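Local coordinates for protein myosin-I heavy chain (Dictyostelium discoideum, PDB 5EJY) that is an actin-based motor with ATPase activity that works in early phagocytosis and adhesion, represented here by the first MyTH4-FERM module of its tail, at residues Pro87-Leu92 / Lys270-Gln275; Gly181-Lys184 / Thr190-Glu193; Val450-Gln455 / Lys492-Tyr497; Lys290-Phe295 / Leu487-Lys492; Gln31-Asp34 / Lys40-Ile43. One frame throughout, in Å; residues are numbered along the deposited sequence.

Contact 1. Residues Pro87-Leu92 / Lys270-Gln275; sequences PVKFIL and KVENLQ
Lys-89 reaches out from helix 81-97 and sets its ammonium group against one carboxylate oxygen of Glu-272 on helix 264-277. The two side chains approach from opposite directions and meet only at their ends: NZ of Lys-89 lies 2.7 Å from OE1 of Glu-272, a hydrogen-bonded salt bridge. The lysine comes in on the syn side of OE1, 26° out of the carboxylate plane. It does not share itself evenly between the oxygens, since its NZ is 4.1 Å from OE2 of Glu-272. That second oxygen accepts instead from the backbone N of Val-189, at the start of helix 189-196, so each carboxylate oxygen has its own partner. Glu-272 has CG anti to its backbone N (chi1 -173°) and continues extended, which carries the acid far from its own helix.

The span is long. The nearest pair of CA atoms, Lys-89 and Asn-273, is 12.2 Å apart, and just 60 Å² is buried in total. Val-189 and Leu-192 of helix 189-196 touch the side chain of Lys-89, Leu-192 at its CE. Such a bridge joins the helical MyTH4 domain to the ubiquitin-like F1 lobe of the FERM domain, across the interdomain face of a MyTH4-FERM supramodule.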
# COMPACT_ATOMS: atom_id res chain seq x y z
N PRO A 87 -4.96 22.62 9.54
CA PRO A 87 -5.33 23.47 8.40
C PRO A 87 -4.89 22.87 7.06
O PRO A 87 -5.56 23.07 6.05
CB PRO A 87 -4.58 24.78 8.67
CG PRO A 87 -3.44 24.39 9.57
CD PRO A 87 -3.97 23.28 10.42
N VAL A 88 -3.77 22.14 7.07
CA VAL A 88 -3.28 21.46 5.87
C VAL A 88 -4.26 20.36 5.42
O VAL A 88 -4.61 20.25 4.24
CB VAL A 88 -1.87 20.88 6.07
CG1 VAL A 88 -1.42 20.09 4.85
CG2 VAL A 88 -0.88 21.99 6.36
N LYS A 89 -4.71 19.55 6.38
CA LYS A 89 -5.67 18.49 6.10
C LYS A 89 -6.95 19.05 5.49
O LYS A 89 -7.53 18.47 4.57
CB LYS A 89 -6.01 17.74 7.40
CG LYS A 89 -4.87 16.92 7.97
CD LYS A 89 -4.53 15.74 7.07
CE LYS A 89 -3.52 14.80 7.72
NZ LYS A 89 -4.11 13.88 8.72
N PHE A 90 -7.40 20.19 6.01
CA PHE A 90 -8.60 20.81 5.48
C PHE A 90 -8.42 21.15 3.99
O PHE A 90 -9.24 20.77 3.14
CB PHE A 90 -8.94 22.07 6.28
CG PHE A 90 -10.17 22.77 5.79
CD1 PHE A 90 -11.41 22.46 6.31
CD2 PHE A 90 -10.09 23.75 4.82
CE1 PHE A 90 -12.55 23.10 5.87
CE2 PHE A 90 -11.22 24.40 4.36
CZ PHE A 90 -12.46 24.08 4.89
N ILE A 91 -7.35 21.87 3.69
CA ILE A 91 -7.02 22.25 2.33
C ILE A 91 -6.94 21.06 1.37
O ILE A 91 -7.56 21.07 0.31
CB ILE A 91 -5.68 23.02 2.29
CG1 ILE A 91 -5.79 24.31 3.10
CG2 ILE A 91 -5.28 23.33 0.85
CD1 ILE A 91 -4.51 25.05 3.26
N LEU A 92 -6.16 20.05 1.75
CA LEU A 92 -5.91 18.91 0.88
C LEU A 92 -7.14 18.03 0.71
O LEU A 92 -7.34 17.43 -0.34
CB LEU A 92 -4.74 18.08 1.41
CG LEU A 92 -3.40 18.79 1.52
CD1 LEU A 92 -2.34 17.80 2.02
CD2 LEU A 92 -3.03 19.41 0.18
N LYS A 270 -4.92 5.41 5.66
CA LYS A 270 -6.01 4.55 6.15
C LYS A 270 -5.78 4.10 7.59
O LYS A 270 -6.72 4.00 8.39
CB LYS A 270 -6.19 3.32 5.26
CG LYS A 270 -6.68 3.62 3.87
CD LYS A 270 -7.52 2.48 3.32
CE LYS A 270 -6.92 1.12 3.65
NZ LYS A 270 -7.60 0.02 2.90
N VAL A 271 -4.52 3.83 7.90
CA VAL A 271 -4.12 3.44 9.25
C VAL A 271 -4.42 4.55 10.24
O VAL A 271 -5.00 4.31 11.30
CB VAL A 271 -2.62 3.07 9.30
CG1 VAL A 271 -2.16 2.87 10.76
CG2 VAL A 271 -2.37 1.82 8.49
N GLU A 272 -4.05 5.77 9.87
CA GLU A 272 -4.34 6.93 10.69
C GLU A 272 -5.85 7.12 10.83
O GLU A 272 -6.34 7.43 11.92
CB GLU A 272 -3.69 8.17 10.07
CG GLU A 272 -3.79 9.42 10.92
CD GLU A 272 -3.13 10.63 10.27
OE1 GLU A 272 -3.76 11.26 9.40
OE2 GLU A 272 -1.98 10.94 10.64
N ASN A 273 -6.59 6.93 9.73
CA ASN A 273 -8.05 7.05 9.77
C ASN A 273 -8.69 6.05 10.75
O ASN A 273 -9.60 6.40 11.51
CB ASN A 273 -8.66 6.84 8.37
CG ASN A 273 -8.32 7.97 7.42
OD1 ASN A 273 -7.98 9.06 7.85
ND2 ASN A 273 -8.45 7.72 6.12
N LEU A 274 -8.21 4.81 10.72
CA LEU A 274 -8.73 3.76 11.60
C LEU A 274 -8.39 4.06 13.06
O LEU A 274 -9.23 3.87 13.95
CB LEU A 274 -8.18 2.39 11.20
CG LEU A 274 -8.61 1.21 12.10
CD1 LEU A 274 -10.12 0.96 11.99
CD2 LEU A 274 -7.83 -0.06 11.78
N GLN A 275 -7.17 4.53 13.31
CA GLN A 275 -6.76 4.91 14.65
C GLN A 275 -7.71 5.96 15.22
O GLN A 275 -8.09 5.90 16.40
CB GLN A 275 -5.32 5.43 14.67
CG GLN A 275 -4.25 4.37 14.45
CD GLN A 275 -2.86 4.97 14.31
NE2 GLN A 275 -1.83 4.17 14.60

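Contact 2. Residues Gly181-Lys184 / Thr190-Glu193; sequences GARK and TELE
A buried, bidentate arginine-carboxylate salt bridge ties the loop after helix 161-180 to helix 189-196, both at the end of the MyTH4 domain that faces the FERM domain. Arg-183 presents the end of its guanidinium to Glu-191, one nitrogen to each oxygen. NH1 of Arg-183 donates to OE2 of Glu-191 at 2.7 Å, and NH2 of Arg-183 donates to OE1 of Glu-191 at 2.9 Å. Both bonds are nearly straight, with N-H...O angles of 173° and 165°, and both use the syn lone pairs of the carboxylate. The two flat groups are nearly coplanar, 19° apart, as expected of an end-on paired grip; with both nitrogens engaged, neither group can easily rotate.

The residues approach from opposite directions over a long span, the CA atoms of Arg-183 and Glu-191 being 13.4 Å apart. Glu-191 covers its share with an extended chain, whereas Arg-183 bends at its third torsion before the guanidinium. Further bonds fix the pair: NE of Arg-183 forms a salt bridge with Asp-266, NH1 also donates to the backbone O of Ser-134, and OE2 of Glu-191 is bonded to the hydroxyl of Ser-219. The two acids probably offset the buried positive charge of the arginine.

Asp-266 belongs to helix 264-277 of the F1 lobe, whose Cys-265 touches both partners, while Leu-192, next to Glu-191, packs against helix 81-97. Helix 189-196 is thereby lodged between a MyTH4 helix and a FERM helix.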
# COMPACT_ATOMS: atom_id res chain seq x y z
N GLY A 181 0.34 7.89 -11.52
CA GLY A 181 -1.10 8.06 -11.47
C GLY A 181 -1.55 8.65 -10.15
O GLY A 181 -0.77 8.74 -9.20
N ALA A 182 -2.81 9.06 -10.10
CA ALA A 182 -3.39 9.72 -8.94
C ALA A 182 -3.39 8.85 -7.70
O ALA A 182 -3.47 7.62 -7.78
CB ALA A 182 -4.83 10.15 -9.25
N ARG A 183 -3.32 9.51 -6.55
CA ARG A 183 -3.52 8.83 -5.27
C ARG A 183 -4.97 8.96 -4.81
O ARG A 183 -5.78 9.68 -5.41
CB ARG A 183 -2.58 9.40 -4.20
CG ARG A 183 -2.93 10.81 -3.74
CD ARG A 183 -1.86 11.34 -2.79
NE ARG A 183 -1.74 10.48 -1.60
CZ ARG A 183 -0.78 10.58 -0.70
NH1 ARG A 183 0.20 11.48 -0.86
NH2 ARG A 183 -0.77 9.76 0.36
N LYS A 184 -5.28 8.29 -3.71
CA LYS A 184 -6.66 8.19 -3.28
C LYS A 184 -6.93 8.83 -1.93
O LYS A 184 -8.08 9.00 -1.54
CB LYS A 184 -7.07 6.72 -3.22
CG LYS A 184 -6.93 6.00 -4.55
CD LYS A 184 -7.46 4.59 -4.48
CE LYS A 184 -7.35 3.89 -5.83
NZ LYS A 184 -7.92 2.51 -5.74
N THR A 190 2.35 11.45 9.45
CA THR A 190 3.71 10.94 9.29
C THR A 190 4.27 11.32 7.92
O THR A 190 5.45 11.69 7.80
CB THR A 190 3.77 9.42 9.45
OG1 THR A 190 3.20 9.07 10.71
CG2 THR A 190 5.22 8.96 9.43
N GLU A 191 3.44 11.23 6.89
CA GLU A 191 3.89 11.60 5.55
C GLU A 191 4.14 13.10 5.44
O GLU A 191 5.14 13.53 4.85
CB GLU A 191 2.86 11.13 4.51
CG GLU A 191 3.23 11.47 3.07
CD GLU A 191 2.13 11.12 2.07
OE1 GLU A 191 1.15 10.43 2.46
OE2 GLU A 191 2.25 11.51 0.90
N LEU A 192 3.24 13.91 5.99
CA LEU A 192 3.39 15.36 5.95
C LEU A 192 4.67 15.81 6.64
O LEU A 192 5.34 16.74 6.18
CB LEU A 192 2.18 16.07 6.58
CG LEU A 192 0.86 15.96 5.80
CD1 LEU A 192 -0.29 16.45 6.64
CD2 LEU A 192 0.96 16.77 4.50
N GLU A 193 5.01 15.16 7.74
CA GLU A 193 6.27 15.47 8.44
C GLU A 193 7.48 15.27 7.53
O GLU A 193 8.36 16.13 7.47
CB GLU A 193 6.38 14.65 9.73
CG GLU A 193 5.38 15.10 10.79
CD GLU A 193 5.36 14.23 12.03
OE1 GLU A 193 5.52 12.99 11.90
OE2 GLU A 193 5.17 14.78 13.13

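Contact 3. Residues Val450-Gln455 / Lys492-Tyr497; sequences VKYSNQ and KEYSLY
The rings of Tyr-452 and Tyr-494 lie with their planes 29° apart but slid so far along that they barely overlap, their centroids 6.0 Å from each other. They meet in the F3 lobe of the FERM domain, a PH/PTB-like fold in which the C-terminal helix, 484-499, packs against the beta structure. Contact is made by the outer end of Tyr-452 and the root of Tyr-494. OH of Tyr-452 stands 3.4 Å from CD2 of Tyr-494, and CZ of Tyr-452 is 3.5 Å from CB of Tyr-494. Elsewhere on the Tyr-452 ring, CD1 is 3.6 Å from OG of Ser-495.

Tyr-452 sits in a short 3-10 turn after strand 445-450, and its CG, anti to the carbonyl carbon (chi1 -65°), directs the ring to helix 484-499. Its hydroxyl is hydrogen-bonded to the backbone O of Asn-432, and that of Tyr-494 to Ser-410 and the backbone N of Phe-294, so both buried phenols have polar partners. Cut back to an alanine, the Tyr-452 side chain is likely to leave the carbonyl of Asn-432 without its hydroxyl partner and a gap beside CB of Tyr-494.

Ser-495 OG, also bonded to the backbone O of Ile-491, takes part in a solvent link between turn and helix: one water lies 2.6 Å from OG of Ser-495 and 2.6 Å from the backbone O of Tyr-452.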
# COMPACT_ATOMS: atom_id res chain seq x y z
N VAL A 450 -11.69 -25.45 -11.70
CA VAL A 450 -12.40 -24.51 -12.55
C VAL A 450 -11.44 -23.86 -13.54
O VAL A 450 -10.33 -23.48 -13.18
CB VAL A 450 -13.14 -23.46 -11.71
CG1 VAL A 450 -13.86 -22.46 -12.60
CG2 VAL A 450 -14.14 -24.16 -10.77
N LYS A 451 -11.87 -23.73 -14.79
CA LYS A 451 -10.98 -23.28 -15.87
C LYS A 451 -10.94 -21.76 -16.04
O LYS A 451 -11.98 -21.11 -16.10
CB LYS A 451 -11.42 -23.90 -17.20
CG LYS A 451 -11.40 -25.42 -17.26
CD LYS A 451 -12.07 -25.89 -18.55
CE LYS A 451 -12.44 -27.36 -18.50
NZ LYS A 451 -11.25 -28.22 -18.23
N TYR A 452 -9.73 -21.21 -16.17
CA TYR A 452 -9.59 -19.80 -16.54
C TYR A 452 -10.24 -19.54 -17.88
O TYR A 452 -10.76 -18.45 -18.14
CB TYR A 452 -8.11 -19.38 -16.59
CG TYR A 452 -7.41 -19.44 -15.25
CD1 TYR A 452 -7.72 -18.54 -14.24
CD2 TYR A 452 -6.43 -20.40 -15.00
CE1 TYR A 452 -7.07 -18.59 -13.00
CE2 TYR A 452 -5.79 -20.45 -13.77
CZ TYR A 452 -6.12 -19.54 -12.77
OH TYR A 452 -5.48 -19.62 -11.55
N SER A 453 -10.22 -20.55 -18.76
CA SER A 453 -10.76 -20.38 -20.11
C SER A 453 -12.28 -20.21 -20.11
O SER A 453 -12.86 -19.78 -21.11
CB SER A 453 -10.34 -21.54 -21.02
OG SER A 453 -10.86 -22.76 -20.54
N ASN A 454 -12.92 -20.56 -19.01
CA ASN A 454 -14.36 -20.35 -18.90
C ASN A 454 -14.79 -18.99 -18.36
O ASN A 454 -15.97 -18.65 -18.40
CB ASN A 454 -15.02 -21.49 -18.12
CG ASN A 454 -15.13 -22.74 -18.95
OD1 ASN A 454 -15.20 -22.65 -20.18
ND2 ASN A 454 -15.13 -23.89 -18.31
N GLN A 455 -13.82 -18.19 -17.90
CA GLN A 455 -14.15 -16.89 -17.32
C GLN A 455 -14.22 -15.77 -18.36
O GLN A 455 -13.49 -15.79 -19.36
CB GLN A 455 -13.16 -16.53 -16.21
CG GLN A 455 -12.90 -17.67 -15.26
CD GLN A 455 -14.19 -18.32 -14.78
OE1 GLN A 455 -15.18 -17.63 -14.51
NE2 GLN A 455 -14.19 -19.64 -14.69
N LYS A 492 -7.22 -12.47 -12.90
CA LYS A 492 -6.69 -11.70 -14.01
C LYS A 492 -5.20 -11.94 -14.27
O LYS A 492 -4.77 -12.04 -15.42
CB LYS A 492 -6.97 -10.21 -13.80
CG LYS A 492 -8.47 -9.88 -13.83
CD LYS A 492 -8.73 -8.39 -13.71
CE LYS A 492 -10.07 -8.01 -14.31
NZ LYS A 492 -11.21 -8.57 -13.54
N GLU A 493 -4.40 -12.02 -13.20
CA GLU A 493 -2.96 -12.21 -13.36
C GLU A 493 -2.57 -13.61 -13.86
O GLU A 493 -1.68 -13.75 -14.70
CB GLU A 493 -2.23 -11.91 -12.05
CG GLU A 493 -2.36 -10.47 -11.59
CD GLU A 493 -1.38 -9.55 -12.29
OE1 GLU A 493 -0.83 -9.94 -13.35
OE2 GLU A 493 -1.15 -8.43 -11.78
N TYR A 494 -3.22 -14.65 -13.34
CA TYR A 494 -2.95 -15.99 -13.88
C TYR A 494 -3.39 -16.06 -15.34
O TYR A 494 -2.68 -16.62 -16.17
CB TYR A 494 -3.63 -17.08 -13.06
CG TYR A 494 -2.85 -17.46 -11.83
CD1 TYR A 494 -1.60 -18.06 -11.93
CD2 TYR A 494 -3.36 -17.20 -10.56
CE1 TYR A 494 -0.87 -18.40 -10.79
CE2 TYR A 494 -2.64 -17.54 -9.43
CZ TYR A 494 -1.40 -18.13 -9.55
OH TYR A 494 -0.72 -18.46 -8.41
N SER A 495 -4.54 -15.46 -15.65
CA SER A 495 -5.05 -15.49 -17.02
C SER A 495 -4.08 -14.82 -17.99
O SER A 495 -3.77 -15.37 -19.06
CB SER A 495 -6.43 -14.86 -17.11
OG SER A 495 -7.37 -15.62 -16.36
N LEU A 496 -3.58 -13.65 -17.61
CA LEU A 496 -2.64 -12.90 -18.44
C LEU A 496 -1.34 -13.67 -18.62
O LEU A 496 -0.84 -13.82 -19.74
CB LEU A 496 -2.36 -11.53 -17.82
CG LEU A 496 -1.33 -10.64 -18.52
CD1 LEU A 496 -1.84 -10.20 -19.88
CD2 LEU A 496 -1.01 -9.43 -17.65
N TYR A 497 -0.78 -14.16 -17.52
CA TYR A 497 0.41 -14.99 -17.58
C TYR A 497 0.23 -16.13 -18.57
O TYR A 497 1.06 -16.31 -19.46
CB TYR A 497 0.77 -15.55 -16.20
CG TYR A 497 1.92 -16.52 -16.21
CD1 TYR A 497 3.24 -16.07 -16.33
CD2 TYR A 497 1.71 -17.88 -16.08
CE1 TYR A 497 4.29 -16.96 -16.33
CE2 TYR A 497 2.76 -18.78 -16.07
CZ TYR A 497 4.05 -18.31 -16.20
OH TYR A 497 5.09 -19.21 -16.19
O HOH W 1 -9.76 -16.20 -17.17

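Contact 4. Residues Lys290-Phe295 / Leu487-Lys492; sequences KKKLFF and LVSLIK
The chain leaving strand 285-291 passes helix 484-499 with its nearest CA atoms, those of Leu-293 and Leu-490, 7.4 Å apart, close enough for side chains to mesh. Lys-292 lies fully extended, every torsion near 180°; its CG is anti to the backbone N (chi1 179°), which sends the chain straight to the helix. There NZ of Lys-292 donates to OG of Ser-489 at 2.9 Å. The ammonium also forms a salt bridge with Asp-257, its stronger partner, while the serine hydroxyl, with its single proton, is within bonding reach of the backbone O atoms of Gln-485 and Lys-486.

Leu-490 lies beside the lysine chain. Its CD2 methyl is 3.8 Å from CG of Lys-292 and 3.7 Å from the backbone O of Lys-292. The same methyl of Leu-490 lies 3.7 Å from CD2 of Leu-293, and thus serves as the shared contact point. The two leucines slide past each other in opposite directions. These residues join two FERM lobes: the ubiquitin-like F1 lobe ends with strand 285-291, and helix 484-499 is the C-terminal helix of the PH/PTB-like F3 lobe.

With an alanine at Lys-292, Asp-257 would probably be left without its charged mate, and the flank of Leu-490 would lose the aliphatic chain it rests on. Backbone O of Lys-292 is bonded to the hydroxyl of Ser-410 on strand 410-415, against which Leu-490 also packs.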
# COMPACT_ATOMS: atom_id res chain seq x y z
N LYS A 290 4.76 -10.92 0.97
CA LYS A 290 4.35 -12.32 0.84
C LYS A 290 4.33 -12.75 -0.61
O LYS A 290 4.22 -11.91 -1.50
CB LYS A 290 2.90 -12.51 1.33
CG LYS A 290 2.63 -12.30 2.79
CD LYS A 290 1.19 -12.74 3.07
CE LYS A 290 0.84 -13.95 2.19
NZ LYS A 290 -0.57 -14.46 2.33
N LYS A 291 4.31 -14.06 -0.84
CA LYS A 291 4.22 -14.56 -2.21
C LYS A 291 2.77 -14.69 -2.63
O LYS A 291 2.01 -15.44 -2.02
CB LYS A 291 4.93 -15.90 -2.39
CG LYS A 291 5.01 -16.32 -3.85
CD LYS A 291 5.96 -17.49 -4.06
CE LYS A 291 6.04 -17.85 -5.53
NZ LYS A 291 7.14 -18.82 -5.81
N LYS A 292 2.41 -13.96 -3.68
CA LYS A 292 1.02 -13.92 -4.13
C LYS A 292 0.78 -14.86 -5.31
O LYS A 292 -0.24 -15.56 -5.38
CB LYS A 292 0.66 -12.49 -4.57
CG LYS A 292 -0.78 -12.31 -5.09
CD LYS A 292 -1.05 -10.83 -5.41
CE LYS A 292 -2.45 -10.61 -5.99
NZ LYS A 292 -2.61 -9.15 -6.30
N LEU A 293 1.72 -14.85 -6.25
CA LEU A 293 1.52 -15.52 -7.54
C LEU A 293 2.54 -16.64 -7.73
O LEU A 293 3.72 -16.46 -7.42
CB LEU A 293 1.62 -14.51 -8.68
CG LEU A 293 0.50 -13.46 -8.70
CD1 LEU A 293 0.92 -12.21 -9.44
CD2 LEU A 293 -0.76 -14.07 -9.33
N PHE A 294 2.08 -17.78 -8.22
CA PHE A 294 2.95 -18.93 -8.39
C PHE A 294 3.11 -19.30 -9.85
O PHE A 294 2.35 -20.10 -10.39
CB PHE A 294 2.43 -20.11 -7.56
CG PHE A 294 2.45 -19.83 -6.09
CD1 PHE A 294 1.44 -19.08 -5.50
CD2 PHE A 294 3.50 -20.27 -5.30
CE1 PHE A 294 1.47 -18.81 -4.15
CE2 PHE A 294 3.53 -20.00 -3.95
CZ PHE A 294 2.53 -19.28 -3.37
N PHE A 295 4.12 -18.72 -10.49
CA PHE A 295 4.35 -18.91 -11.92
C PHE A 295 5.42 -19.98 -12.16
O PHE A 295 6.41 -20.06 -11.42
CB PHE A 295 4.77 -17.60 -12.57
CG PHE A 295 3.70 -16.54 -12.57
CD1 PHE A 295 2.36 -16.89 -12.61
CD2 PHE A 295 4.04 -15.20 -12.55
CE1 PHE A 295 1.38 -15.91 -12.62
CE2 PHE A 295 3.06 -14.22 -12.56
CZ PHE A 295 1.73 -14.58 -12.60
N LEU A 487 -8.89 -11.93 -4.97
CA LEU A 487 -9.43 -12.98 -5.83
C LEU A 487 -9.53 -12.51 -7.29
O LEU A 487 -9.09 -13.21 -8.19
CB LEU A 487 -10.80 -13.44 -5.31
CG LEU A 487 -11.44 -14.59 -6.09
CD1 LEU A 487 -10.45 -15.73 -6.26
CD2 LEU A 487 -12.69 -15.06 -5.36
N VAL A 488 -10.10 -11.33 -7.51
CA VAL A 488 -10.20 -10.77 -8.86
C VAL A 488 -8.82 -10.63 -9.52
O VAL A 488 -8.62 -11.04 -10.67
CB VAL A 488 -10.90 -9.39 -8.86
CG1 VAL A 488 -10.75 -8.69 -10.23
CG2 VAL A 488 -12.37 -9.52 -8.48
N SER A 489 -7.86 -10.05 -8.80
CA SER A 489 -6.54 -9.83 -9.40
C SER A 489 -5.80 -11.14 -9.65
O SER A 489 -5.06 -11.26 -10.61
CB SER A 489 -5.68 -8.86 -8.56
OG SER A 489 -5.37 -9.42 -7.30
N LEU A 490 -6.01 -12.14 -8.79
CA LEU A 490 -5.38 -13.44 -9.03
C LEU A 490 -5.92 -14.04 -10.33
O LEU A 490 -5.17 -14.55 -11.15
CB LEU A 490 -5.67 -14.40 -7.88
CG LEU A 490 -4.91 -14.17 -6.58
CD1 LEU A 490 -5.43 -15.11 -5.49
CD2 LEU A 490 -3.41 -14.38 -6.82
N ILE A 491 -7.24 -13.96 -10.52
CA ILE A 491 -7.81 -14.52 -11.73
C ILE A 491 -7.24 -13.80 -12.95
O ILE A 491 -6.79 -14.44 -13.91
CB ILE A 491 -9.34 -14.46 -11.72
CG1 ILE A 491 -9.87 -15.37 -10.61
CG2 ILE A 491 -9.89 -14.90 -13.10
CD1 ILE A 491 -11.40 -15.33 -10.41
N LYS A 492 -7.22 -12.47 -12.90
CA LYS A 492 -6.69 -11.70 -14.01
C LYS A 492 -5.20 -11.94 -14.27
O LYS A 492 -4.77 -12.04 -15.42
CB LYS A 492 -6.97 -10.21 -13.80
CG LYS A 492 -8.47 -9.88 -13.83
CD LYS A 492 -8.73 -8.39 -13.71
CE LYS A 492 -10.07 -8.01 -14.31
NZ LYS A 492 -11.21 -8.57 -13.54

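Contact 5. Residues Gln31-Asp34 / Lys40-Ile43; sequences QKDD and KSHI
Asp-33 and Ser-41 supply the polar contact: OG of Ser-41 donates a hydrogen bond to OD2 of Asp-33 at 3.1 Å, meeting the acceptor nearly in line with its C-O bond and so to neither side of it. The serine hydroxyl sits between its backbone N and carbonyl carbon (chi1 63°), which turns it out to the aspartate. As the CA atoms of these two residues are 8.3 Å apart, the backbones stay well separated and the side chains must bridge them.

Within segment 31-34, NE2 of Gln-31 makes a weak bond to the backbone O of Asp-33, 3.0 Å long but bent to 133°, and its stronger partner is the side chain of Gln-39. Gln-39 also donates to the backbone O of Ser-41, so it has a bond to each segment. All of this belongs to the long loop between helices 16-23 and 53-70, on the outer, N-terminal side of the MyTH4 region.

The remaining contact is van der Waals: the side chain of Gln-31 lies alongside His-42 and Ile-43 without a bond, its OE1 4.4 Å from the backbone O of His-42. His-42 and Ile-43 lay their side chains on helix 53-70, through Ser-64 and Leu-67 and through Phe-63 respectively.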
# COMPACT_ATOMS: atom_id res chain seq x y z
N GLN A 31 -9.85 45.29 -3.26
CA GLN A 31 -9.33 45.47 -1.92
C GLN A 31 -8.14 46.43 -1.91
O GLN A 31 -7.69 46.89 -2.96
CB GLN A 31 -8.87 44.13 -1.36
CG GLN A 31 -7.83 43.47 -2.25
CD GLN A 31 -7.15 42.29 -1.59
OE1 GLN A 31 -7.70 41.68 -0.67
NE2 GLN A 31 -5.95 41.97 -2.05
N LYS A 32 -7.62 46.69 -0.71
CA LYS A 32 -6.46 47.56 -0.54
C LYS A 32 -5.17 46.92 -1.06
O LYS A 32 -4.52 47.46 -1.96
CB LYS A 32 -6.30 47.95 0.94
N ASP A 33 -4.79 45.77 -0.50
CA ASP A 33 -3.57 45.07 -0.92
C ASP A 33 -3.66 44.63 -2.38
O ASP A 33 -4.75 44.59 -2.95
CB ASP A 33 -3.31 43.86 -0.02
CG ASP A 33 -3.28 44.20 1.46
OD1 ASP A 33 -2.73 45.27 1.81
OD2 ASP A 33 -3.80 43.40 2.27
N ASP A 34 -2.51 44.31 -2.97
CA ASP A 34 -2.48 43.74 -4.32
C ASP A 34 -3.11 42.34 -4.29
O ASP A 34 -2.86 41.54 -3.38
CB ASP A 34 -1.04 43.70 -4.86
CG ASP A 34 -0.92 43.00 -6.22
OD1 ASP A 34 -1.96 42.71 -6.85
OD2 ASP A 34 0.22 42.75 -6.65
N LYS A 40 -1.47 39.78 4.02
CA LYS A 40 -1.63 39.27 5.37
C LYS A 40 -3.11 39.15 5.75
O LYS A 40 -3.47 38.39 6.65
CB LYS A 40 -0.89 40.16 6.37
CG LYS A 40 -1.51 41.53 6.57
CD LYS A 40 -0.46 42.57 6.94
CE LYS A 40 0.38 42.14 8.14
N SER A 41 -3.95 39.89 5.05
CA SER A 41 -5.38 39.90 5.35
C SER A 41 -6.15 38.84 4.54
O SER A 41 -5.68 38.40 3.49
CB SER A 41 -5.95 41.28 5.05
OG SER A 41 -5.81 41.59 3.68
N HIS A 42 -7.32 38.45 5.03
CA HIS A 42 -8.18 37.50 4.33
C HIS A 42 -8.60 38.05 2.98
O HIS A 42 -8.80 39.25 2.83
CB HIS A 42 -9.43 37.19 5.16
CG HIS A 42 -9.14 36.45 6.42
ND1 HIS A 42 -10.08 35.66 7.04
CD2 HIS A 42 -8.02 36.37 7.18
CE1 HIS A 42 -9.55 35.12 8.13
NE2 HIS A 42 -8.30 35.54 8.23
N ILE A 43 -8.75 37.16 1.99
CA ILE A 43 -9.30 37.57 0.70
C ILE A 43 -10.81 37.69 0.85
O ILE A 43 -11.43 36.96 1.63
CB ILE A 43 -8.91 36.61 -0.45
CG1 ILE A 43 -9.31 35.17 -0.13
CG2 ILE A 43 -7.41 36.68 -0.74
CD1 ILE A 43 -9.01 34.22 -1.29

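Contacts 1 and 2 both rest on salt bridges but differ in reach: contact 1 joins MyTH4 to the F1 lobe through a single-oxygen bridge at the surface, whereas both segments of contact 2 lie in the MyTH4 range and its paired bridge is buried. The two touch, their centres about 10 Å apart. Contacts 3 and 4 are buried, share helix 484-499 and also touch; their chemistry is mixed, with tyrosines and a water inside F3 in contact 3, and leucines and a lysine between F1 and F3 in contact 4. Contact 5 stands apart, a polar surface loop contact whose centre is about 62 Å from that of contact 3.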